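Side-chain contacts in citrate synthase (PDB 2P2W), which probably catalyses the condensation of oxaloacetate and acetyl-CoA with water to form citrate and CoA in the tricarboxylic acid cycle: residues A[219-224]-A[232-237]; A[284-287]-A[291-294]. One frame throughout, in Å; residues are numbered along the deposited sequence.

Overall arrangement
Well after the N terminus, past the earlier helices, the chain runs through helix 214-225 and turns into helix 231-241, which is set across the first. Interaction 1 closes that turn. The chain then passes through helix 258-270 and enters helix 275-289. Interaction 2 closes a much tighter turn, where the end of this helix gives way to the loop leading to helix 299-309. The two contacts follow one another in series; they neither nest nor cross. The centres of interaction 1 and interaction 2 are about 13 Å apart. Helix 231-241 joins them: Phe234 faces helix 214-225, while Val235 packs on Tyr286 and Ile287 of helix 275-289.

Interaction 1: A[219-224]-A[232-237]; sequences PPMLEE and EEFVQK
Glu224 OE2 lies at the edge of the Phe234 ring, in its plane, with Glu224 OE2 3.6 Å from Phe234 CE1. The carboxylate stands upright to the ring, the two planes being 90° apart. An oxygen at this edge probably benefits from the slight positive charge of the ring hydrogens. Lys237 brings an opposite charge near the same oxygen, but at 4.1 Å between Glu224 OE2 and Lys237 NZ this is not a salt bridge. The stronger partner of the carboxylate is Arg243, from the chain after helix 231-241, which forms a salt bridge with the other oxygen, Glu224 OE1.

The apolar half of the contact belongs to Met221. Its CG meets the far end of the ring, with Met221 CG 3.7 Å from Phe234 CZ. The two side chains cross at about a right angle. Beyond CG the methionine chain bends at its third torsion. Its sulfur stays near the ring, with Met221 SD 5.4 Å from the centroid of the Phe234 ring and well off the ring normal. Phe234 reaches across with CG opposite its own backbone nitrogen (chi1 177°), which carries the ring toward helix 214-225.

The axes of the two helical segments are 11.5 Å apart at their closest, and their directions differ by 116°. That gap is wide, and it is bridged by long side chains. Met221 also touches Leu283 of helix 275-289, which ties the pair to a third helix. Its side chain is about 9 Å from that of Asp300, a predicted active-site residue. The contact is an oblique Met-aromatic pair between two successive helices of the largely helical citrate synthase fold.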
ATOM      1  N   PRO A 219      19.535  -9.840 -13.155  1.00 20.04           N
ATOM      2  CA  PRO A 219      19.906 -10.990 -13.965  1.00 20.09           C
ATOM      3  C   PRO A 219      19.762 -10.750 -15.486  1.00 20.06           C
ATOM      4  O   PRO A 219      20.671 -10.989 -16.267  1.00 20.43           O
ATOM      5  CB  PRO A 219      19.090 -12.176 -13.451  1.00 20.45           C
ATOM      6  CG  PRO A 219      18.884 -11.902 -11.967  1.00 20.15           C
ATOM      7  CD  PRO A 219      18.745 -10.308 -12.008  1.00 20.05           C
ATOM      8  N   PRO A 220      18.590 -10.257 -15.927  1.00 20.00           N
ATOM      9  CA  PRO A 220      18.364  -9.993 -17.358  1.00 19.74           C
ATOM     10  C   PRO A 220      19.304  -8.907 -17.896  1.00 19.24           C
ATOM     11  O   PRO A 220      19.731  -8.940 -19.060  1.00 17.51           O
ATOM     12  CB  PRO A 220      16.902  -9.547 -17.406  1.00 20.95           C
ATOM     13  CG  PRO A 220      16.260  -9.538 -16.045  1.00 21.77           C
ATOM     14  CD  PRO A 220      17.375  -9.973 -15.148  1.00 20.32           C
ATOM     15  N   MET A 221      19.612  -7.936 -17.044  1.00 16.89           N
ATOM     16  CA  MET A 221      20.504  -6.852 -17.432  1.00 18.42           C
ATOM     17  C   MET A 221      21.908  -7.412 -17.616  1.00 18.17           C
ATOM     18  O   MET A 221      22.599  -7.083 -18.581  1.00 18.43           O
ATOM     19  CB  MET A 221      20.524  -5.764 -16.360  1.00 19.58           C
ATOM     20  CG  MET A 221      21.479  -4.627 -16.673  1.00 20.69           C
ATOM     21  SD  MET A 221      21.872  -3.641 -15.221  1.00 24.70           S
ATOM     22  CE  MET A 221      22.910  -4.771 -14.315  1.00 21.88           C
ATOM     23  N   LEU A 222      22.324  -8.262 -16.682  1.00 16.86           N
ATOM     24  CA  LEU A 222      23.645  -8.877 -16.755  1.00 17.77           C
ATOM     25  C   LEU A 222      23.762  -9.703 -18.035  1.00 18.77           C
ATOM     26  O   LEU A 222      24.793  -9.684 -18.710  1.00 18.82           O
ATOM     27  CB  LEU A 222      23.880  -9.764 -15.523  1.00 17.17           C
ATOM     28  CG  LEU A 222      23.917  -9.016 -14.184  1.00 19.14           C
ATOM     29  CD1 LEU A 222      24.045 -10.006 -13.027  1.00 18.79           C
ATOM     30  CD2 LEU A 222      25.077  -8.029 -14.188  1.00 19.16           C
ATOM     31  N   GLU A 223      22.698 -10.425 -18.374  1.00 18.61           N
ATOM     32  CA  GLU A 223      22.699 -11.248 -19.576  1.00 20.32           C
ATOM     33  C   GLU A 223      22.694 -10.372 -20.824  1.00 21.40           C
ATOM     34  O   GLU A 223      23.299 -10.723 -21.846  1.00 21.11           O
ATOM     35  CB  GLU A 223      21.505 -12.212 -19.537  1.00 20.55           C
ATOM     36  CG  GLU A 223      21.791 -13.376 -18.581  1.00 22.44           C
ATOM     37  CD  GLU A 223      20.560 -14.087 -18.036  1.00 23.88           C
ATOM     38  OE1 GLU A 223      19.432 -13.598 -18.228  1.00 21.43           O
ATOM     39  OE2 GLU A 223      20.740 -15.134 -17.378  1.00 23.52           O
ATOM     40  N   GLU A 224      22.039  -9.216 -20.729  1.00 21.39           N
ATOM     41  CA  GLU A 224      21.981  -8.277 -21.842  1.00 21.89           C
ATOM     42  C   GLU A 224      23.399  -7.785 -22.124  1.00 21.48           C
ATOM     43  O   GLU A 224      23.785  -7.591 -23.278  1.00 22.31           O
ATOM     44  CB  GLU A 224      21.087  -7.087 -21.487  1.00 23.53           C
ATOM     45  CG  GLU A 224      20.719  -6.225 -22.677  1.00 26.68           C
ATOM     46  CD  GLU A 224      20.044  -4.924 -22.272  1.00 28.10           C
ATOM     47  OE1 GLU A 224      19.251  -4.938 -21.307  1.00 28.59           O
ATOM     48  OE2 GLU A 224      20.300  -3.896 -22.929  1.00 29.38           O
ATOM     49  N   GLU A 232      31.990  -1.949 -20.587  1.00 26.33           N
ATOM     50  CA  GLU A 232      32.229  -0.550 -20.929  1.00 28.45           C
ATOM     51  C   GLU A 232      31.206   0.002 -21.919  1.00 28.15           C
ATOM     52  O   GLU A 232      30.624   1.065 -21.697  1.00 27.34           O
ATOM     53  CB  GLU A 232      33.634  -0.372 -21.502  1.00 30.37           C
ATOM     54  CG  GLU A 232      33.941   1.063 -21.879  1.00 35.15           C
ATOM     55  CD  GLU A 232      35.321   1.226 -22.472  1.00 37.88           C
ATOM     56  OE1 GLU A 232      36.014   0.205 -22.658  1.00 42.04           O
ATOM     57  OE2 GLU A 232      35.711   2.375 -22.757  1.00 41.23           O
ATOM     58  N   GLU A 233      30.987  -0.725 -23.010  1.00 28.85           N
ATOM     59  CA  GLU A 233      30.038  -0.307 -24.038  1.00 29.28           C
ATOM     60  C   GLU A 233      28.610  -0.174 -23.510  1.00 27.57           C
ATOM     61  O   GLU A 233      27.883   0.755 -23.871  1.00 26.02           O
ATOM     62  CB  GLU A 233      30.057  -1.302 -25.197  1.00 33.61           C
ATOM     63  CG  GLU A 233      29.170  -0.908 -26.367  1.00 40.08           C
ATOM     64  CD  GLU A 233      29.498  -1.682 -27.629  1.00 45.23           C
ATOM     65  OE1 GLU A 233      30.582  -2.304 -27.682  1.00 47.86           O
ATOM     66  OE2 GLU A 233      28.672  -1.669 -28.570  1.00 49.15           O
ATOM     67  N   PHE A 234      28.203  -1.115 -22.666  1.00 25.99           N
ATOM     68  CA  PHE A 234      26.859  -1.093 -22.103  1.00 24.82           C
ATOM     69  C   PHE A 234      26.656   0.121 -21.201  1.00 24.97           C
ATOM     70  O   PHE A 234      25.627   0.797 -21.277  1.00 24.10           O
ATOM     71  CB  PHE A 234      26.601  -2.362 -21.294  1.00 24.46           C
ATOM     72  CG  PHE A 234      25.261  -2.387 -20.624  1.00 24.24           C
ATOM     73  CD1 PHE A 234      24.106  -2.654 -21.354  1.00 24.36           C
ATOM     74  CD2 PHE A 234      25.150  -2.130 -19.260  1.00 24.46           C
ATOM     75  CE1 PHE A 234      22.858  -2.664 -20.734  1.00 25.11           C
ATOM     76  CE2 PHE A 234      23.908  -2.136 -18.630  1.00 26.54           C
ATOM     77  CZ  PHE A 234      22.759  -2.404 -19.369  1.00 25.13           C
ATOM     78  N   VAL A 235      27.634   0.385 -20.340  1.00 24.42           N
ATOM     79  CA  VAL A 235      27.547   1.517 -19.421  1.00 26.02           C
ATOM     80  C   VAL A 235      27.477   2.842 -20.178  1.00 26.47           C
ATOM     81  O   VAL A 235      26.638   3.690 -19.874  1.00 26.50           O
ATOM     82  CB  VAL A 235      28.749   1.541 -18.443  1.00 24.70           C
ATOM     83  CG1 VAL A 235      28.722   2.813 -17.605  1.00 24.80           C
ATOM     84  CG2 VAL A 235      28.694   0.318 -17.532  1.00 23.38           C
ATOM     85  N   GLN A 236      28.348   3.014 -21.168  1.00 27.52           N
ATOM     86  CA  GLN A 236      28.353   4.245 -21.954  1.00 28.85           C
ATOM     87  C   GLN A 236      27.012   4.445 -22.651  1.00 28.66           C
ATOM     88  O   GLN A 236      26.505   5.566 -22.730  1.00 27.92           O
ATOM     89  CB  GLN A 236      29.487   4.220 -22.982  1.00 28.96           C
ATOM     90  CG  GLN A 236      30.860   4.435 -22.371  1.00 32.41           C
ATOM     91  CD  GLN A 236      30.921   5.693 -21.514  1.00 34.68           C
ATOM     92  OE1 GLN A 236      30.478   6.763 -21.932  1.00 35.90           O
ATOM     93  NE2 GLN A 236      31.480   5.569 -20.315  1.00 34.64           N
ATOM     94  N   LYS A 237      26.444   3.349 -23.148  1.00 28.21           N
ATOM     95  CA  LYS A 237      25.151   3.380 -23.819  1.00 29.80           C
ATOM     96  C   LYS A 237      24.074   3.841 -22.841  1.00 29.68           C
ATOM     97  O   LYS A 237      23.207   4.641 -23.189  1.00 28.47           O
ATOM     98  CB  LYS A 237      24.798   1.985 -24.345  1.00 32.34           C
ATOM     99  CG  LYS A 237      23.350   1.826 -24.796  1.00 37.25           C
ATOM    100  CD  LYS A 237      22.975   0.355 -24.924  1.00 40.54           C
ATOM    101  CE  LYS A 237      21.923   0.134 -25.998  1.00 40.99           C
ATOM    102  NZ  LYS A 237      21.163  -1.132 -25.776  1.00 43.56           N
TER

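Interaction 2: A[284-287]-A[291-294]; sequences EEYI and KIKN
Ile287 and Ile292 meet through both backbone and side chain. The amide of Ile292 donates to the carbonyl of Ile287, with Ile292 N 2.9 Å from Ile287 O. The donor lies in the carbonyl plane, and the bond is moderately bent at 148°. Beside this bond the two side chains cross at about a right angle. The touching branch of Ile287 is its methyl CG2, with Ile287 CG2 4.0 Å from Ile292 CB. Ile292 CG1 lies 3.7 Å from Ile287 O. CG1 also comes near the aromatic side chain before Ile287: Ile292 CG1 is 4.2 Å from Tyr286 CE2. This approach to the ring is oblique and loose.

The backbone of Lys291 sets the turn. It has a positive phi of 50°, in the left-handed helical region. This turns the chain at the helix end and brings Ile292 back against the last turn.

Further out, Asn290 takes the carbonyl of Tyr286 through its side-chain amide. The ring of Tyr286 reaches out to helix 231-241, where its hydroxyl is hydrogen-bonded to Gln236 NE2. Ile287 is buried and also touches Phe248 and Ile295. Its side chain lies about 12 Å from a bound citrate anion.

The bond from Ile292 to Ile287 and the apolar contact of the same pair accompany the helix end. The positive phi of Lys291, with two bonds back into the last turn, makes a Schellman motif at the end of helix 275-289.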
ATOM      1  N   GLU A 284      30.770  -3.467 -11.596  1.00 21.61           N
ATOM      2  CA  GLU A 284      31.137  -2.648 -10.448  1.00 22.51           C
ATOM      3  C   GLU A 284      32.523  -2.053 -10.666  1.00 23.37           C
ATOM      4  O   GLU A 284      32.745  -0.866 -10.418  1.00 22.11           O
ATOM      5  CB  GLU A 284      31.149  -3.478  -9.164  1.00 23.00           C
ATOM      6  CG  GLU A 284      31.854  -2.774  -8.014  1.00 24.22           C
ATOM      7  CD  GLU A 284      31.891  -3.600  -6.750  1.00 24.52           C
ATOM      8  OE1 GLU A 284      31.154  -4.603  -6.668  1.00 26.36           O
ATOM      9  OE2 GLU A 284      32.659  -3.239  -5.832  1.00 25.59           O
ATOM     10  N   GLU A 285      33.453  -2.884 -11.125  1.00 22.19           N
ATOM     11  CA  GLU A 285      34.817  -2.423 -11.361  1.00 24.15           C
ATOM     12  C   GLU A 285      34.853  -1.229 -12.304  1.00 23.38           C
ATOM     13  O   GLU A 285      35.525  -0.234 -12.033  1.00 25.23           O
ATOM     14  CB  GLU A 285      35.682  -3.539 -11.956  1.00 25.69           C
ATOM     15  CG  GLU A 285      37.153  -3.148 -12.099  1.00 30.26           C
ATOM     16  CD  GLU A 285      37.951  -4.134 -12.933  1.00 33.24           C
ATOM     17  OE1 GLU A 285      37.769  -4.150 -14.169  1.00 36.30           O
ATOM     18  OE2 GLU A 285      38.754  -4.900 -12.355  1.00 35.41           O
ATOM     19  N   TYR A 286      34.132  -1.328 -13.414  1.00 21.80           N
ATOM     20  CA  TYR A 286      34.126  -0.254 -14.392  1.00 23.38           C
ATOM     21  C   TYR A 286      33.470   1.028 -13.890  1.00 23.39           C
ATOM     22  O   TYR A 286      34.008   2.125 -14.066  1.00 22.54           O
ATOM     23  CB  TYR A 286      33.436  -0.708 -15.680  1.00 23.27           C
ATOM     24  CG  TYR A 286      33.383   0.377 -16.730  1.00 24.99           C
ATOM     25  CD1 TYR A 286      34.432   0.546 -17.634  1.00 24.91           C
ATOM     26  CD2 TYR A 286      32.320   1.280 -16.777  1.00 25.21           C
ATOM     27  CE1 TYR A 286      34.427   1.588 -18.553  1.00 27.20           C
ATOM     28  CE2 TYR A 286      32.304   2.328 -17.693  1.00 26.82           C
ATOM     29  CZ  TYR A 286      33.361   2.476 -18.577  1.00 27.45           C
ATOM     30  OH  TYR A 286      33.360   3.513 -19.481  1.00 27.49           O
ATOM     31  N   ILE A 287      32.305   0.885 -13.268  1.00 22.46           N
ATOM     32  CA  ILE A 287      31.567   2.034 -12.770  1.00 22.47           C
ATOM     33  C   ILE A 287      32.275   2.748 -11.626  1.00 23.69           C
ATOM     34  O   ILE A 287      32.353   3.974 -11.617  1.00 24.52           O
ATOM     35  CB  ILE A 287      30.140   1.617 -12.344  1.00 21.17           C
ATOM     36  CG1 ILE A 287      29.326   1.282 -13.597  1.00 21.30           C
ATOM     37  CG2 ILE A 287      29.473   2.734 -11.538  1.00 21.16           C
ATOM     38  CD1 ILE A 287      27.910   0.807 -13.328  1.00 21.25           C
ATOM     39  N   LYS A 291      34.518   6.220 -11.676  1.00 25.25           N
ATOM     40  CA  LYS A 291      33.693   7.147 -10.905  1.00 25.90           C
ATOM     41  C   LYS A 291      32.459   7.606 -11.673  1.00 26.51           C
ATOM     42  O   LYS A 291      32.050   8.767 -11.580  1.00 26.52           O
ATOM     43  CB  LYS A 291      34.516   8.369 -10.485  1.00 25.43           C
ATOM     44  CG  LYS A 291      35.631   8.053  -9.507  1.00 27.41           C
ATOM     45  CD  LYS A 291      36.300   9.320  -8.986  1.00 29.19           C
ATOM     46  CE  LYS A 291      37.357   8.987  -7.954  1.00 29.92           C
ATOM     47  NZ  LYS A 291      38.389   8.083  -8.526  1.00 30.72           N
ATOM     48  N   ILE A 292      31.863   6.686 -12.423  1.00 25.85           N
ATOM     49  CA  ILE A 292      30.680   6.993 -13.213  1.00 25.69           C
ATOM     50  C   ILE A 292      29.508   7.411 -12.324  1.00 26.78           C
ATOM     51  O   ILE A 292      28.995   6.611 -11.542  1.00 24.68           O
ATOM     52  CB  ILE A 292      30.251   5.774 -14.057  1.00 27.43           C
ATOM     53  CG1 ILE A 292      31.417   5.316 -14.936  1.00 27.00           C
ATOM     54  CG2 ILE A 292      29.044   6.128 -14.919  1.00 24.60           C
ATOM     55  CD1 ILE A 292      31.858   6.340 -15.962  1.00 29.16           C
ATOM     56  N   LYS A 293      29.103   8.673 -12.451  1.00 27.26           N
ATOM     57  CA  LYS A 293      27.990   9.232 -11.687  1.00 27.51           C
ATOM     58  C   LYS A 293      28.148   9.100 -10.177  1.00 26.36           C
ATOM     59  O   LYS A 293      27.197   9.312  -9.427  1.00 25.92           O
ATOM     60  CB  LYS A 293      26.676   8.579 -12.127  1.00 31.01           C
ATOM     61  CG  LYS A 293      26.320   8.840 -13.584  1.00 34.33           C
ATOM     62  CD  LYS A 293      25.030   8.137 -13.990  1.00 39.39           C
ATOM     63  CE  LYS A 293      23.794   8.915 -13.555  1.00 42.27           C
ATOM     64  NZ  LYS A 293      22.576   8.057 -13.574  1.00 45.12           N
ATOM     65  N   ASN A 294      29.354   8.765  -9.736  1.00 25.81           N
ATOM     66  CA  ASN A 294      29.634   8.600  -8.317  1.00 26.44           C
ATOM     67  C   ASN A 294      28.648   7.617  -7.677  1.00 26.03           C
ATOM     68  O   ASN A 294      28.247   7.801  -6.530  1.00 25.14           O
ATOM     69  CB  ASN A 294      29.552   9.950  -7.591  1.00 28.45           C
ATOM     70  CG  ASN A 294      30.040   9.875  -6.150  1.00 30.87           C
ATOM     71  OD1 ASN A 294      29.458  10.488  -5.254  1.00 34.45           O
ATOM     72  ND2 ASN A 294      31.119   9.132  -5.923  1.00 30.14           N
TER